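Local coordinates for BF1531-like N-terminal domain-containing protein (Bacteroides fragilis, PDB 3SLR) that binds magnesium in a HAD-like phosphatase domain and may hydrolyse ester bonds, although its substrate is unknown, at residues K285-F290 with L298-I303. Numbering follows the deposited sequence.
Sequences KAKEPF and LKLDDI
F290 and L300 make the tight side of this contact: methyl CD2 of L300 lies 3.5 Å from CB of F290 and nearly as close to CG, with the two side chains crossing at about a right angle. CB of F290 already points at 298-303, and with CG beside the backbone N (chi1 -67°) the ring lies against that turn. There CD2 of the ring comes within 3.6 Å of L298 O, a buried carbonyl oxygen for which the model holds no hydrogen-bond partner. CE2 of F290 touches CB of L298 at 4.1 Å and CG1 of I303 at much the same distance. This is part of the phosphatase domain, whose parallel sheet and magnesium-binding aspartates are those of a HAD-like, Rossmann-type fold; the connection from helix 283-292 to edge strand 305-309 folds back on the helix, and F306 of that strand meets the F290 ring edge-to-face. The F290 side chain is about 11 Å from a bound magnesium ion, so the contact lies outside the metal site. Toward solvent the fit is looser and water does the joining. One water links F290 O to L300 N, while a second, 2.6 Å from F290 O, reaches NZ of K299, which also bonds M296 O. Within the turn, K299 N donates almost straight (173°) to the anti side of D302 OD2, beside the backbone bond D302 N to K299 O.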
ATOM      1  N   LYS A 285      27.238   6.342  22.725  1.00 18.67           N
ATOM      2  CA  LYS A 285      26.969   7.588  22.006  1.00 20.83           C
ATOM      3  C   LYS A 285      25.664   7.525  21.216  1.00 20.30           C
ATOM      4  O   LYS A 285      24.931   8.514  21.105  1.00 18.18           O
ATOM      5  CB  LYS A 285      28.119   7.900  21.046  1.00 19.95           C
ATOM      6  CG  LYS A 285      29.451   8.172  21.737  1.00 32.12           C
ATOM      7  CD  LYS A 285      30.464   8.760  20.756  1.00 36.45           C
ATOM      8  CE  LYS A 285      31.737   9.222  21.470  1.00 45.23           C
ATOM      9  NZ  LYS A 285      31.454  10.146  22.611  1.00 45.63           N
ATOM     10  N   ALA A 286      25.391   6.359  20.648  1.00 18.12           N
ATOM     11  CA  ALA A 286      24.206   6.165  19.830  1.00 18.71           C
ATOM     12  C   ALA A 286      22.944   6.230  20.669  1.00 18.20           C
ATOM     13  O   ALA A 286      21.914   6.694  20.196  1.00 18.52           O
ATOM     14  CB  ALA A 286      24.277   4.820  19.090  1.00 17.55           C
ATOM     15  N   LYS A 287      23.020   5.753  21.908  1.00 18.08           N
ATOM     16  CA  LYS A 287      21.859   5.763  22.804  1.00 18.57           C
ATOM     17  C   LYS A 287      21.626   7.120  23.469  1.00 20.81           C
ATOM     18  O   LYS A 287      20.522   7.410  23.923  1.00 21.68           O
ATOM     19  CB  LYS A 287      22.000   4.700  23.892  1.00 19.19           C
ATOM     20  CG  LYS A 287      21.810   3.271  23.388  1.00 18.08           C
ATOM     21  CD  LYS A 287      22.051   2.244  24.489  1.00 22.23           C
ATOM     22  CE  LYS A 287      21.573   0.858  24.035  1.00 27.88           C
ATOM     23  NZ  LYS A 287      21.606  -0.161  25.127  1.00 32.89           N
ATOM     24  N   GLU A 288      22.668   7.939  23.539  1.00 21.37           N
ATOM     25  CA  GLU A 288      22.577   9.193  24.288  1.00 21.20           C
ATOM     26  C   GLU A 288      21.436  10.128  23.866  1.00 19.75           C
ATOM     27  O   GLU A 288      20.734  10.652  24.725  1.00 21.71           O
ATOM     28  CB  GLU A 288      23.915   9.931  24.296  1.00 21.96           C
ATOM     29  CG  GLU A 288      24.515  10.045  25.690  1.00 30.59           C
ATOM     30  CD  GLU A 288      25.751  10.914  25.722  1.00 32.27           C
ATOM     31  OE1 GLU A 288      26.500  10.919  24.717  1.00 29.56           O
ATOM     32  OE2 GLU A 288      25.963  11.603  26.744  1.00 33.80           O
ATOM     33  N   PRO A 289      21.231  10.328  22.549  1.00 18.47           N
ATOM     34  CA  PRO A 289      20.126  11.215  22.162  1.00 19.83           C
ATOM     35  C   PRO A 289      18.768  10.681  22.607  1.00 20.93           C
ATOM     36  O   PRO A 289      17.934  11.471  23.033  1.00 18.00           O
ATOM     37  CB  PRO A 289      20.217  11.255  20.635  1.00 18.23           C
ATOM     38  CG  PRO A 289      21.622  10.897  20.322  1.00 22.30           C
ATOM     39  CD  PRO A 289      22.028   9.903  21.386  1.00 18.31           C
ATOM     40  N   PHE A 290      18.550   9.366  22.515  1.00 19.95           N
ATOM     41  CA  PHE A 290      17.311   8.775  23.010  1.00 18.46           C
ATOM     42  C   PHE A 290      17.125   9.099  24.480  1.00 18.55           C
ATOM     43  O   PHE A 290      16.016   9.393  24.929  1.00 24.25           O
ATOM     44  CB  PHE A 290      17.310   7.248  22.827  1.00 18.81           C
ATOM     45  CG  PHE A 290      17.274   6.804  21.391  1.00 21.13           C
ATOM     46  CD1 PHE A 290      18.445   6.685  20.656  1.00 18.54           C
ATOM     47  CD2 PHE A 290      16.067   6.495  20.774  1.00 19.34           C
ATOM     48  CE1 PHE A 290      18.418   6.274  19.331  1.00 17.69           C
ATOM     49  CE2 PHE A 290      16.028   6.073  19.450  1.00 21.67           C
ATOM     50  CZ  PHE A 290      17.208   5.967  18.722  1.00 17.67           C
ATOM     51  N   LEU A 298      11.113   9.135  19.182  1.00 18.78           N
ATOM     52  CA  LEU A 298      11.436   7.765  19.575  1.00 19.17           C
ATOM     53  C   LEU A 298      12.244   7.751  20.871  1.00 20.11           C
ATOM     54  O   LEU A 298      13.159   8.556  21.041  1.00 21.48           O
ATOM     55  CB  LEU A 298      12.217   7.073  18.454  1.00 17.92           C
ATOM     56  CG  LEU A 298      11.439   6.958  17.139  1.00 18.31           C
ATOM     57  CD1 LEU A 298      12.277   6.311  16.045  1.00 20.82           C
ATOM     58  CD2 LEU A 298      10.163   6.171  17.378  1.00 19.70           C
ATOM     59  N   LYS A 299      11.892   6.851  21.785  1.00 21.15           N
ATOM     60  CA  LYS A 299      12.643   6.661  23.028  1.00 20.16           C
ATOM     61  C   LYS A 299      13.222   5.245  23.042  1.00 21.00           C
ATOM     62  O   LYS A 299      12.846   4.406  22.221  1.00 20.55           O
ATOM     63  CB  LYS A 299      11.729   6.850  24.236  1.00 20.89           C
ATOM     64  CG  LYS A 299      10.960   8.163  24.248  1.00 21.18           C
ATOM     65  CD  LYS A 299      11.871   9.373  24.226  1.00 22.33           C
ATOM     66  CE  LYS A 299      11.040  10.655  24.263  1.00 23.84           C
ATOM     67  NZ  LYS A 299      11.857  11.890  24.308  1.00 23.54           N
ATOM     68  N   LEU A 300      14.134   4.972  23.969  1.00 22.98           N
ATOM     69  CA  LEU A 300      14.736   3.646  24.028  1.00 22.39           C
ATOM     70  C   LEU A 300      13.697   2.543  24.165  1.00 21.96           C
ATOM     71  O   LEU A 300      13.894   1.458  23.638  1.00 22.35           O
ATOM     72  CB  LEU A 300      15.774   3.535  25.146  1.00 20.90           C
ATOM     73  CG  LEU A 300      17.108   4.225  24.858  1.00 23.84           C
ATOM     74  CD1 LEU A 300      18.153   3.880  25.921  1.00 25.53           C
ATOM     75  CD2 LEU A 300      17.607   3.835  23.482  1.00 23.77           C
ATOM     76  N   ASP A 301      12.594   2.806  24.858  1.00 22.59           N
ATOM     77  CA  ASP A 301      11.604   1.746  25.071  1.00 28.30           C
ATOM     78  C   ASP A 301      10.780   1.443  23.822  1.00 26.83           C
ATOM     79  O   ASP A 301       9.943   0.539  23.823  1.00 27.39           O
ATOM     80  CB  ASP A 301      10.690   2.045  26.261  1.00 30.56           C
ATOM     81  CG  ASP A 301       9.869   3.303  26.073  1.00 37.13           C
ATOM     82  OD1 ASP A 301       9.680   3.739  24.915  1.00 36.17           O
ATOM     83  OD2 ASP A 301       9.400   3.856  27.093  1.00 45.52           O
ATOM     84  N   ASP A 302      11.014   2.202  22.759  1.00 26.25           N
ATOM     85  CA  ASP A 302      10.375   1.914  21.477  1.00 23.48           C
ATOM     86  C   ASP A 302      11.237   0.962  20.657  1.00 25.98           C
ATOM     87  O   ASP A 302      10.791   0.426  19.648  1.00 23.48           O
ATOM     88  CB  ASP A 302      10.144   3.201  20.685  1.00 23.54           C
ATOM     89  CG  ASP A 302       9.118   4.107  21.329  1.00 27.51           C
ATOM     90  OD1 ASP A 302       8.104   3.593  21.848  1.00 29.36           O
ATOM     91  OD2 ASP A 302       9.335   5.338  21.328  1.00 24.27           O
ATOM     92  N   ILE A 303      12.476   0.754  21.094  1.00 22.94           N
ATOM     93  CA  ILE A 303      13.425  -0.030  20.316  1.00 21.04           C
ATOM     94  C   ILE A 303      13.625  -1.417  20.933  1.00 21.43           C
ATOM     95  O   ILE A 303      14.151  -1.546  22.043  1.00 21.69           O
ATOM     96  CB  ILE A 303      14.785   0.689  20.208  1.00 20.60           C
ATOM     97  CG1 ILE A 303      14.613   2.150  19.757  1.00 20.91           C
ATOM     98  CG2 ILE A 303      15.706  -0.069  19.279  1.00 18.59           C
ATOM     99  CD1 ILE A 303      14.104   2.306  18.341  1.00 20.94           C
TER
HETATM  100  O   HOH W   1      14.828   6.913  25.926  1.00 23.35           O
HETATM  101  O   HOH W   2      14.639  11.646  24.751  1.00 23.50           O